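Local coordinates for protein class D beta-lactamase (Fusobacterium nucleatum subsp. polymorphum, PDB 4IED) that probably hydrolyses the ring of beta-lactam antibiotics to substituted beta-amino acids, as a class D serine beta-lactamase, at residues K112-M123 against I137-L146. Sequence-based numbering, arbitrary orientation. Where two conformers were deposited one is given.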
loop_
_atom_site.group_PDB
_atom_site.type_symbol
_atom_site.label_atom_id
_atom_site.label_comp_id
_atom_site.label_asym_id
_atom_site.label_seq_id
_atom_site.Cartn_x
_atom_site.Cartn_y
_atom_site.Cartn_z
ATOM N N LYS A 112 -5.388 3.355 -13.712
ATOM C CA LYS A 112 -4.962 4.435 -14.657
ATOM C C LYS A 112 -6.265 5.195 -15.096
ATOM O O LYS A 112 -6.269 6.419 -15.172
ATOM C CB LYS A 112 -4.226 3.845 -15.808
ATOM C CG LYS A 112 -2.868 3.395 -15.455
ATOM C CD LYS A 112 -2.090 2.924 -16.687
ATOM C CE LYS A 112 -0.634 2.677 -16.398
ATOM N NZ LYS A 112 0.166 2.301 -17.558
ATOM N N LYS A 113 -7.330 4.486 -15.434
ATOM C CA LYS A 113 -8.592 5.142 -15.747
ATOM C C LYS A 113 -9.072 6.031 -14.616
ATOM O O LYS A 113 -9.482 7.192 -14.841
ATOM C CB LYS A 113 -9.646 4.068 -16.039
ATOM C CG LYS A 113 -11.040 4.592 -16.364
ATOM C CD LYS A 113 -11.959 3.444 -16.704
ATOM C CE LYS A 113 -13.308 3.909 -17.079
ATOM N NZ LYS A 113 -13.258 4.948 -18.158
ATOM N N LEU A 114 -9.018 5.533 -13.371
ATOM C CA LEU A 114 -9.357 6.360 -12.223
ATOM C C LEU A 114 -8.545 7.659 -12.150
ATOM O O LEU A 114 -9.087 8.741 -11.971
ATOM C CB LEU A 114 -9.199 5.538 -10.948
ATOM C CG LEU A 114 -9.654 6.231 -9.638
ATOM C CD1 LEU A 114 -11.023 6.701 -9.667
ATOM C CD2 LEU A 114 -9.407 5.378 -8.467
ATOM N N ALA A 115 -7.223 7.507 -12.289
ATOM C CA ALA A 115 -6.312 8.669 -12.235
ATOM C C ALA A 115 -6.697 9.670 -13.310
ATOM O O ALA A 115 -6.731 10.871 -13.090
ATOM C CB ALA A 115 -4.855 8.231 -12.295
ATOM N N ARG A 116 -6.844 9.179 -14.521
ATOM C CA ARG A 116 -7.166 10.103 -15.607
ATOM C C ARG A 116 -8.466 10.857 -15.366
ATOM O O ARG A 116 -8.560 12.068 -15.651
ATOM C CB ARG A 116 -7.310 9.381 -16.933
ATOM C CG ARG A 116 -6.022 8.813 -17.407
ATOM C CD ARG A 116 -6.283 8.202 -18.732
ATOM N NE ARG A 116 -7.221 7.093 -18.790
ATOM C CZ ARG A 116 -6.861 5.829 -18.791
ATOM N NH1 ARG A 116 -5.544 5.470 -18.666
ATOM N NH2 ARG A 116 -7.806 4.926 -19.068
ATOM N N GLU A 117 -9.515 10.147 -14.892
ATOM C CA GLU A 117 -10.834 10.801 -14.645
ATOM C C GLU A 117 -10.681 11.812 -13.542
ATOM O O GLU A 117 -11.251 12.896 -13.601
ATOM C CB GLU A 117 -11.895 9.746 -14.369
ATOM C CG GLU A 117 -12.196 8.949 -15.627
ATOM C CD GLU A 117 -13.331 8.005 -15.537
ATOM O OE1 GLU A 117 -13.387 7.150 -16.468
ATOM O OE2 GLU A 117 -14.160 8.141 -14.589
ATOM N N LEU A 118 -9.931 11.480 -12.484
ATOM C CA LEU A 118 -9.653 12.478 -11.440
ATOM C C LEU A 118 -9.021 13.761 -12.012
ATOM O O LEU A 118 -9.489 14.850 -11.763
ATOM C CB LEU A 118 -8.798 11.912 -10.330
ATOM C CG LEU A 118 -9.579 11.046 -9.313
ATOM C CD1 LEU A 118 -8.523 10.183 -8.548
ATOM C CD2 LEU A 118 -10.350 11.871 -8.329
ATOM N N GLY A 119 -8.032 13.550 -12.848
ATOM C CA GLY A 119 -7.262 14.659 -13.420
ATOM C C GLY A 119 -6.239 15.242 -12.486
ATOM O O GLY A 119 -6.300 15.070 -11.274
ATOM N N LYS A 120 -5.289 16.013 -13.042
ATOM C CA LYS A 120 -4.215 16.518 -12.217
ATOM C C LYS A 120 -4.644 17.366 -11.011
ATOM O O LYS A 120 -4.104 17.268 -9.887
ATOM C CB LYS A 120 -3.196 17.245 -13.078
ATOM C CG LYS A 120 -1.929 17.609 -12.305
ATOM C CD LYS A 120 -0.691 18.011 -13.145
ATOM C CE LYS A 120 0.465 18.283 -12.216
ATOM N NZ LYS A 120 1.694 18.700 -12.869
ATOM N N GLU A 121 -5.548 18.295 -11.246
ATOM C CA GLU A 121 -5.941 19.191 -10.186
ATOM C C GLU A 121 -6.532 18.441 -8.993
ATOM O O GLU A 121 -6.151 18.667 -7.842
ATOM C CB GLU A 121 -6.919 20.285 -10.695
ATOM C CG GLU A 121 -7.448 21.238 -9.652
ATOM C CD GLU A 121 -8.365 22.369 -10.237
ATOM O OE1 GLU A 121 -8.075 23.549 -10.003
ATOM O OE2 GLU A 121 -9.383 22.115 -10.911
ATOM N N ARG A 122 -7.439 17.544 -9.257
ATOM C CA ARG A 122 -8.123 16.830 -8.130
ATOM C C ARG A 122 -7.177 15.817 -7.534
ATOM O O ARG A 122 -7.155 15.608 -6.304
ATOM C CB ARG A 122 -9.398 16.138 -8.591
ATOM C CG ARG A 122 -10.496 17.124 -8.934
ATOM C CD ARG A 122 -11.860 16.478 -9.140
ATOM N NE ARG A 122 -11.840 15.618 -10.309
ATOM C CZ ARG A 122 -12.985 15.104 -10.784
ATOM N NH1 ARG A 122 -14.182 15.301 -10.143
ATOM N NH2 ARG A 122 -12.936 14.400 -11.886
ATOM N N MET A 123 -6.322 15.200 -8.336
ATOM C CA MET A 123 -5.384 14.280 -7.795
ATOM C C MET A 123 -4.400 15.003 -6.858
ATOM O O MET A 123 -4.062 14.553 -5.789
ATOM C CB MET A 123 -4.564 13.565 -8.902
ATOM C CG MET A 123 -3.659 12.442 -8.425
ATOM S SD MET A 123 -4.466 11.035 -7.613
ATOM C CE MET A 123 -4.968 10.173 -9.093
ATOM N N ILE A 137 3.339 14.867 -8.833
ATOM C CA ILE A 137 2.631 14.242 -9.918
ATOM C C ILE A 137 3.404 14.374 -11.239
ATOM O O ILE A 137 3.132 13.625 -12.198
ATOM C CB ILE A 137 1.155 14.688 -10.038
ATOM C CG1 ILE A 137 0.427 14.231 -8.761
ATOM C CG2 ILE A 137 0.544 14.230 -11.370
ATOM C CD1 ILE A 137 -0.903 14.956 -8.761
ATOM N N GLY A 138 4.256 15.384 -11.418
ATOM C CA GLY A 138 4.906 15.528 -12.761
ATOM C C GLY A 138 3.856 15.812 -13.824
ATOM O O GLY A 138 2.864 16.473 -13.618
ATOM N N SER A 139 4.094 15.265 -15.019
ATOM C CA SER A 139 3.276 15.479 -16.185
ATOM C C SER A 139 2.758 14.176 -16.771
ATOM O O SER A 139 2.436 14.146 -17.978
ATOM C CB SER A 139 4.120 16.226 -17.246
ATOM O OG SER A 139 5.241 15.484 -17.647
ATOM N N GLU A 140 2.555 13.146 -15.962
ATOM C CA GLU A 140 2.100 11.802 -16.410
ATOM C C GLU A 140 1.026 11.376 -15.399
ATOM O O GLU A 140 1.281 10.758 -14.380
ATOM C CB GLU A 140 3.225 10.765 -16.430
ATOM C CG GLU A 140 4.287 11.044 -17.495
ATOM C CD GLU A 140 3.906 10.718 -18.884
ATOM O OE1 GLU A 140 2.856 10.061 -19.057
ATOM O OE2 GLU A 140 4.621 11.111 -19.821
ATOM N N ILE A 141 -0.194 11.764 -15.701
ATOM C CA ILE A 141 -1.335 11.577 -14.755
ATOM C C ILE A 141 -1.599 10.117 -14.521
ATOM O O ILE A 141 -2.136 9.839 -13.446
ATOM C CB ILE A 141 -2.635 12.336 -15.220
ATOM C CG1 ILE A 141 -3.675 12.382 -14.100
ATOM C CG2 ILE A 141 -3.183 11.746 -16.458
ATOM C CD1 ILE A 141 -3.359 13.114 -12.882
ATOM N N ASP A 142 -1.222 9.185 -15.417
ATOM C CA ASP A 142 -1.459 7.780 -15.109
ATOM C C ASP A 142 -0.213 6.941 -14.889
ATOM O O ASP A 142 -0.288 5.688 -14.919
ATOM C CB ASP A 142 -2.503 7.194 -16.022
ATOM C CG ASP A 142 -2.027 6.832 -17.377
ATOM O OD1 ASP A 142 -0.860 7.131 -17.745
ATOM O OD2 ASP A 142 -2.903 6.357 -18.187
ATOM N N LYS A 143 0.898 7.620 -14.618
ATOM C CA LYS A 143 2.173 6.928 -14.366
ATOM C C LYS A 143 2.898 7.414 -13.149
ATOM O O LYS A 143 3.945 6.870 -12.790
ATOM C CB LYS A 143 3.135 6.980 -15.543
ATOM C CG LYS A 143 2.593 6.509 -16.847
ATOM C CD LYS A 143 3.612 6.823 -17.958
ATOM C CE LYS A 143 3.048 6.637 -19.321
ATOM N NZ LYS A 143 4.097 6.642 -20.325
ATOM N N PHE A 144 2.444 8.525 -12.507
ATOM C CA PHE A 144 3.279 9.194 -11.511
ATOM C C PHE A 144 3.629 8.385 -10.309
ATOM O O PHE A 144 4.567 8.715 -9.671
ATOM C CB PHE A 144 2.655 10.552 -11.078
ATOM C CG PHE A 144 1.310 10.417 -10.381
ATOM C CD1 PHE A 144 1.261 10.253 -9.019
ATOM C CD2 PHE A 144 0.097 10.511 -11.070
ATOM C CE1 PHE A 144 0.061 10.050 -8.349
ATOM C CE2 PHE A 144 -1.099 10.284 -10.423
ATOM C CZ PHE A 144 -1.115 10.132 -9.051
ATOM N N TRP A 145 2.755 7.416 -9.938
ATOM C CA TRP A 145 3.024 6.563 -8.797
ATOM C C TRP A 145 3.853 5.313 -9.128
ATOM O O TRP A 145 4.229 4.572 -8.234
ATOM C CB TRP A 145 1.733 6.096 -8.142
ATOM C CG TRP A 145 0.908 5.167 -9.083
ATOM C CD1 TRP A 145 0.832 3.844 -9.036
ATOM C CD2 TRP A 145 -0.094 5.595 -10.047
ATOM N NE1 TRP A 145 -0.029 3.374 -9.960
ATOM C CE2 TRP A 145 -0.643 4.420 -10.606
ATOM C CE3 TRP A 145 -0.574 6.838 -10.468
ATOM C CZ2 TRP A 145 -1.664 4.434 -11.566
ATOM C CZ3 TRP A 145 -1.567 6.875 -11.391
ATOM C CH2 TRP A 145 -2.131 5.654 -11.951
ATOM N N LEU A 146 4.154 5.067 -10.417
ATOM C CA LEU A 146 4.855 3.862 -10.849
ATOM C C LEU A 146 6.231 4.036 -11.400
ATOM O O LEU A 146 7.056 3.085 -11.425
ATOM C CB LEU A 146 3.938 2.985 -11.741
ATOM C CG LEU A 146 3.371 3.605 -12.899
ATOM C CD1 LEU A 146 4.237 3.416 -14.096
ATOM C CD2 LEU A 146 1.955 2.960 -13.187
HETATM O O HOH W 1 0.021 4.814 -19.122
#
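K112 lies extended across D142, its CB, CG and CD against the aspartate side chain and CE 3.4 Å from D142 O, where helix 108-130 of the class D beta-lactamase fold packs on the irregular loop that leads toward helix 154-165. A water ties the two residues together, accepting from K112 NZ and donating to D142 OD1. Nearly one turn on, the methyl of A115 meets I141 O and the six-membered ring of W145 side by side; A115 CB approaches the indole obliquely, 3.7 Å from W145 CZ3. That indole matters for the active site: its NE1 hydrogen-bonds OQ2 of the carboxylated lysine at position 60, so K112 and A115 pack against a residue that reaches the active site.

R116, on the exposed margin, brings its end in to D142. Its chain bends at chi3 (-63°), and R116 NH1 makes a salt bridge to the anti lone pair of D142 OD2 at 2.8 Å, in the guanidinium plane but bent to 140° at the hydrogen, with the carboxylate turned 71° to that plane. D142 is thus held through both oxygens, OD1 by way of the water. At the kink by G119 and K120, I141 lays its CD1 3.5 Å from K120 N, one of the amides that lack a bond to the preceding turn. K120 then stretches past I137, and K120 NZ donates to G138 O at 2.6 Å, fastening the type II' turn I137-E140.

M123 closes the buried end. Its CB and CG pack on I137 CD1, and SD makes a Met-aromatic contact at the edge of F144, whose opposite faces carry I137 CG1 and W145 CE3; between the M123 and F144 side chains the closest approach is M123 CG to F144 CZ, 3.5 Å.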